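Local coordinates for uncharacterized protein (Wolinella succinogenes, PDB 3JYG) that is of uncharacterized function but belongs to the 6-pyruvoyl tetrahydropterin synthase family and carries a zinc ion held by three histidines, at residues L66-L77 with W147-I156. Residues are numbered along the deposited sequence; the frame is centred on the assembly and turned at random.
Sequences LNWFKRFIDEVL and WLLELLRSRI
The Phe69 ring lies between two aliphatic groups: CD2 of Leu152 sits over one face, 3.9 Å from the ring centroid in a CH-pi contact, and CG1 of Ile73 covers the opposite face from within its own helix. One turn on, Phe72 takes CD2 of Leu151 over one face, while Trp147 CH2 meets its edge at 3.8 Å from Phe72 CZ. These two rings meet obliquely, with their planes at 66°. Both phenylalanines hold CG opposite the backbone N (chi1 178° in Phe69), which sends their rings across to helix 147-155. Leu148 CD2 fits beside the two rings, reaching the edge of Phe72 at CE2.

At one end, Leu77 CD2 lies at the edge of the Trp147 indole, 4.0 Å from its CZ3. At the other, one face of the Trp68 indole is covered by Phe69 CB, and Ile156 CG2 stands at its edge. Leu152 CD2, 3.9 Å from Trp68 CZ2, is shared with Leu66 and Phe69. Trp68 CH2 approaches Arg155 CB to 3.6 Å; the arginine chain then bends, and its guanidinium reaches a salt bridge with Glu108, whose backbone carbonyl also accepts from Trp147 NE1. Phe28 of a second subunit packs against Trp68, bringing this end to a subunit interface.

No hydrogen bond joins the segments. The axes run roughly antiparallel, at 144°, and approach no closer than 12.0 Å, a spacing bridged by large aromatic and leucine side chains. Beneath them, Leu66 and Phe69 reach Leu50 and Val48 of strand 40-52, and Leu152 touches Val48 and Val166. The arrangement is the antiparallel helix pair packed on the antiparallel part of the sheet, strands 3-17, 40-52, 162-169 and 174-180, as in the tunnelling (T-fold) architecture of 6-pyruvoyl tetrahydropterin synthase relatives.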
loop_
_atom_site.group_PDB
_atom_site.type_symbol
_atom_site.label_atom_id
_atom_site.label_comp_id
_atom_site.label_asym_id
_atom_site.label_seq_id
_atom_site.Cartn_x
_atom_site.Cartn_y
_atom_site.Cartn_z
ATOM N N LEU A 66 -3.105 -15.979 12.335
ATOM C CA LEU A 66 -3.233 -16.283 10.908
ATOM C C LEU A 66 -2.205 -17.363 10.496
ATOM O O LEU A 66 -2.055 -17.693 9.296
ATOM C CB LEU A 66 -3.113 -15.005 10.058
ATOM C CG LEU A 66 -4.374 -14.094 10.011
ATOM C CD1 LEU A 66 -4.112 -12.741 9.335
ATOM C CD2 LEU A 66 -5.608 -14.827 9.356
ATOM N N ASN A 67 -1.527 -17.935 11.501
ATOM C CA ASN A 67 -0.562 -19.035 11.257
ATOM C C ASN A 67 -1.165 -20.240 10.521
ATOM O O ASN A 67 -0.541 -20.805 9.650
ATOM C CB ASN A 67 0.152 -19.481 12.559
ATOM C CG ASN A 67 1.193 -18.465 13.053
ATOM O OD1 ASN A 67 1.585 -17.513 12.345
ATOM N ND2 ASN A 67 1.637 -18.660 14.290
ATOM N N TRP A 68 -2.375 -20.634 10.885
ATOM C CA TRP A 68 -3.089 -21.705 10.169
ATOM C C TRP A 68 -3.291 -21.369 8.685
ATOM O O TRP A 68 -3.424 -22.273 7.835
ATOM C CB TRP A 68 -4.462 -21.985 10.791
ATOM C CG TRP A 68 -5.379 -20.827 10.590
ATOM C CD1 TRP A 68 -5.439 -19.705 11.362
ATOM C CD2 TRP A 68 -6.311 -20.626 9.515
ATOM N NE1 TRP A 68 -6.349 -18.823 10.846
ATOM C CE2 TRP A 68 -6.908 -19.361 9.718
ATOM C CE3 TRP A 68 -6.692 -21.381 8.402
ATOM C CZ2 TRP A 68 -7.888 -18.839 8.860
ATOM C CZ3 TRP A 68 -7.645 -20.858 7.543
ATOM C CH2 TRP A 68 -8.236 -19.590 7.784
ATOM N N PHE A 69 -3.373 -20.077 8.390
ATOM C CA PHE A 69 -3.619 -19.654 7.026
ATOM C C PHE A 69 -2.292 -19.657 6.288
ATOM O O PHE A 69 -2.247 -20.056 5.131
ATOM C CB PHE A 69 -4.281 -18.281 6.986
ATOM C CG PHE A 69 -4.517 -17.760 5.588
ATOM C CD1 PHE A 69 -5.569 -18.242 4.825
ATOM C CD2 PHE A 69 -3.721 -16.752 5.063
ATOM C CE1 PHE A 69 -5.809 -17.757 3.571
ATOM C CE2 PHE A 69 -3.955 -16.246 3.803
ATOM C CZ PHE A 69 -5.001 -16.750 3.044
ATOM N N LYS A 70 -1.216 -19.250 6.986
ATOM C CA LYS A 70 0.149 -19.397 6.505
ATOM C C LYS A 70 0.432 -20.846 6.098
ATOM O O LYS A 70 0.963 -21.101 5.029
ATOM C CB LYS A 70 1.171 -18.972 7.578
ATOM C CG LYS A 70 2.556 -18.769 7.008
ATOM C CD LYS A 70 3.521 -18.003 7.951
ATOM C CE LYS A 70 4.705 -17.460 7.138
ATOM N NZ LYS A 70 5.498 -18.564 6.534
ATOM N N ARG A 71 0.055 -21.783 6.962
ATOM C CA ARG A 71 0.308 -23.196 6.735
ATOM C C ARG A 71 -0.403 -23.657 5.470
ATOM O O ARG A 71 0.187 -24.338 4.648
ATOM C CB ARG A 71 -0.136 -24.022 7.935
ATOM C CG ARG A 71 0.599 -25.385 8.039
ATOM C CD ARG A 71 0.213 -26.128 9.332
ATOM N NE ARG A 71 -1.238 -26.140 9.430
ATOM C CZ ARG A 71 -1.952 -26.596 10.457
ATOM N NH1 ARG A 71 -1.361 -27.129 11.526
ATOM N NH2 ARG A 71 -3.275 -26.514 10.400
ATOM N N PHE A 72 -1.665 -23.287 5.340
ATOM C CA PHE A 72 -2.433 -23.518 4.124
ATOM C C PHE A 72 -1.758 -23.022 2.817
ATOM O O PHE A 72 -1.554 -23.802 1.892
ATOM C CB PHE A 72 -3.849 -22.947 4.261
ATOM C CG PHE A 72 -4.654 -23.075 3.001
ATOM C CD1 PHE A 72 -5.223 -24.301 2.648
ATOM C CD2 PHE A 72 -4.781 -22.005 2.124
ATOM C CE1 PHE A 72 -5.955 -24.449 1.466
ATOM C CE2 PHE A 72 -5.506 -22.159 0.918
ATOM C CZ PHE A 72 -6.093 -23.389 0.601
ATOM N N ILE A 73 -1.363 -21.765 2.761
ATOM C CA ILE A 73 -0.623 -21.248 1.617
ATOM C C ILE A 73 0.643 -22.082 1.359
ATOM O O ILE A 73 0.919 -22.448 0.206
ATOM C CB ILE A 73 -0.236 -19.741 1.831
ATOM C CG1 ILE A 73 -1.487 -18.841 1.940
ATOM C CG2 ILE A 73 0.735 -19.225 0.740
ATOM C CD1 ILE A 73 -2.396 -18.835 0.757
ATOM N N ASP A 74 1.399 -22.360 2.425
ATOM C CA ASP A 74 2.704 -23.048 2.342
ATOM C C ASP A 74 2.528 -24.520 1.895
ATOM O O ASP A 74 3.278 -25.034 1.036
ATOM C CB ASP A 74 3.443 -22.984 3.699
ATOM C CG ASP A 74 4.053 -21.583 4.018
ATOM O OD1 ASP A 74 3.981 -20.631 3.186
ATOM O OD2 ASP A 74 4.596 -21.421 5.153
ATOM N N GLU A 75 1.525 -25.191 2.469
ATOM C CA GLU A 75 1.354 -26.626 2.285
ATOM C C GLU A 75 0.526 -26.982 1.076
ATOM O O GLU A 75 0.712 -28.077 0.498
ATOM C CB GLU A 75 0.839 -27.308 3.564
ATOM C CG GLU A 75 1.965 -27.301 4.612
ATOM C CD GLU A 75 1.622 -27.906 5.934
ATOM O OE1 GLU A 75 0.535 -28.488 6.073
ATOM O OE2 GLU A 75 2.467 -27.790 6.867
ATOM N N VAL A 76 -0.374 -26.066 0.684
ATOM C CA VAL A 76 -1.312 -26.346 -0.409
ATOM C C VAL A 76 -1.002 -25.665 -1.745
ATOM O O VAL A 76 -1.077 -26.335 -2.790
ATOM C CB VAL A 76 -2.803 -26.106 -0.002
ATOM C CG1 VAL A 76 -3.749 -26.336 -1.220
ATOM C CG2 VAL A 76 -3.161 -27.030 1.232
ATOM N N LEU A 77 -0.665 -24.368 -1.708
ATOM C CA LEU A 77 -0.494 -23.569 -2.923
ATOM C C LEU A 77 0.942 -23.336 -3.371
ATOM O O LEU A 77 1.179 -23.191 -4.554
ATOM C CB LEU A 77 -1.214 -22.218 -2.799
ATOM C CG LEU A 77 -2.688 -22.279 -2.365
ATOM C CD1 LEU A 77 -3.213 -20.863 -2.246
ATOM C CD2 LEU A 77 -3.520 -23.036 -3.401
ATOM N N TRP A 147 -11.677 -16.293 -3.477
ATOM C CA TRP A 147 -11.665 -17.621 -2.937
ATOM C C TRP A 147 -11.044 -17.600 -1.526
ATOM O O TRP A 147 -11.577 -18.168 -0.549
ATOM C CB TRP A 147 -10.799 -18.493 -3.884
ATOM C CG TRP A 147 -10.656 -19.885 -3.405
ATOM C CD1 TRP A 147 -11.662 -20.722 -2.953
ATOM C CD2 TRP A 147 -9.435 -20.618 -3.292
ATOM N NE1 TRP A 147 -11.107 -21.939 -2.534
ATOM C CE2 TRP A 147 -9.751 -21.894 -2.744
ATOM C CE3 TRP A 147 -8.100 -20.329 -3.615
ATOM C CZ2 TRP A 147 -8.789 -22.872 -2.546
ATOM C CZ3 TRP A 147 -7.129 -21.301 -3.389
ATOM C CH2 TRP A 147 -7.484 -22.559 -2.855
ATOM N N LEU A 148 -9.925 -16.878 -1.393
ATOM C CA LEU A 148 -9.258 -16.832 -0.087
ATOM C C LEU A 148 -10.052 -15.994 0.901
ATOM O O LEU A 148 -10.105 -16.318 2.095
ATOM C CB LEU A 148 -7.800 -16.336 -0.225
ATOM C CG LEU A 148 -6.875 -17.182 -1.101
ATOM C CD1 LEU A 148 -5.559 -16.433 -1.351
ATOM C CD2 LEU A 148 -6.604 -18.581 -0.520
ATOM N N LEU A 149 -10.669 -14.912 0.427
ATOM C CA LEU A 149 -11.663 -14.212 1.245
ATOM C C LEU A 149 -12.771 -15.174 1.773
ATOM O O LEU A 149 -13.069 -15.188 2.987
ATOM C CB LEU A 149 -12.279 -13.005 0.479
ATOM C CG LEU A 149 -13.353 -12.216 1.235
ATOM C CD1 LEU A 149 -12.862 -11.584 2.519
ATOM C CD2 LEU A 149 -13.921 -11.132 0.311
ATOM N N GLU A 150 -13.354 -16.002 0.893
ATOM C CA GLU A 150 -14.389 -16.948 1.363
ATOM C C GLU A 150 -13.839 -17.868 2.427
ATOM O O GLU A 150 -14.494 -18.137 3.449
ATOM C CB GLU A 150 -14.919 -17.846 0.253
ATOM C CG GLU A 150 -15.612 -17.152 -0.833
ATOM C CD GLU A 150 -16.549 -18.109 -1.606
ATOM O OE1 GLU A 150 -16.163 -19.276 -1.861
ATOM O OE2 GLU A 150 -17.668 -17.687 -1.948
ATOM N N LEU A 151 -12.633 -18.378 2.177
ATOM C CA LEU A 151 -12.017 -19.307 3.075
ATOM C C LEU A 151 -11.831 -18.660 4.487
ATOM O O LEU A 151 -12.166 -19.251 5.524
ATOM C CB LEU A 151 -10.688 -19.776 2.455
ATOM C CG LEU A 151 -9.777 -20.677 3.289
ATOM C CD1 LEU A 151 -10.613 -21.851 3.818
ATOM C CD2 LEU A 151 -8.673 -21.186 2.386
ATOM N N LEU A 152 -11.328 -17.428 4.503
ATOM C CA LEU A 152 -11.058 -16.717 5.746
ATOM C C LEU A 152 -12.361 -16.357 6.423
ATOM O O LEU A 152 -12.497 -16.543 7.624
ATOM C CB LEU A 152 -10.218 -15.455 5.491
ATOM C CG LEU A 152 -8.763 -15.718 5.073
ATOM C CD1 LEU A 152 -8.239 -14.570 4.246
ATOM C CD2 LEU A 152 -7.885 -15.927 6.323
ATOM N N ARG A 153 -13.331 -15.853 5.676
ATOM C CA ARG A 153 -14.618 -15.526 6.337
ATOM C C ARG A 153 -15.218 -16.705 7.078
ATOM O O ARG A 153 -15.785 -16.522 8.156
ATOM C CB ARG A 153 -15.654 -14.928 5.385
ATOM C CG ARG A 153 -15.331 -13.496 4.961
ATOM C CD ARG A 153 -16.217 -13.091 3.798
ATOM N NE ARG A 153 -17.587 -12.861 4.258
ATOM C CZ ARG A 153 -18.647 -12.622 3.475
ATOM N NH1 ARG A 153 -18.559 -12.597 2.123
ATOM N NH2 ARG A 153 -19.819 -12.446 4.062
ATOM N N SER A 154 -15.064 -17.912 6.535
ATOM C CA SER A 154 -15.754 -19.081 7.102
ATOM C C SER A 154 -15.064 -19.628 8.326
ATOM O O SER A 154 -15.678 -20.383 9.093
ATOM C CB SER A 154 -15.922 -20.184 6.048
ATOM O OG SER A 154 -14.683 -20.793 5.763
ATOM N N ARG A 155 -13.801 -19.248 8.511
ATOM C CA ARG A 155 -12.953 -19.727 9.630
ATOM C C ARG A 155 -12.709 -18.734 10.801
ATOM O O ARG A 155 -12.509 -19.184 11.922
ATOM C CB ARG A 155 -11.571 -20.184 9.105
ATOM C CG ARG A 155 -11.594 -21.269 8.031
ATOM C CD ARG A 155 -12.146 -22.585 8.561
ATOM N NE ARG A 155 -11.339 -23.731 8.118
ATOM C CZ ARG A 155 -11.391 -24.285 6.901
ATOM N NH1 ARG A 155 -12.206 -23.800 5.963
ATOM N NH2 ARG A 155 -10.619 -25.327 6.620
ATOM N N ILE A 156 -12.681 -17.415 10.574
ATOM C CA ILE A 156 -12.189 -16.496 11.636
ATOM C C ILE A 156 -13.170 -16.078 12.751
ATOM O O ILE A 156 -12.776 -15.423 13.731
ATOM C CB ILE A 156 -11.473 -15.172 11.086
ATOM C CG1 ILE A 156 -12.397 -14.395 10.147
ATOM C CG2 ILE A 156 -10.107 -15.483 10.450
ATOM C CD1 ILE A 156 -13.492 -13.610 10.845
#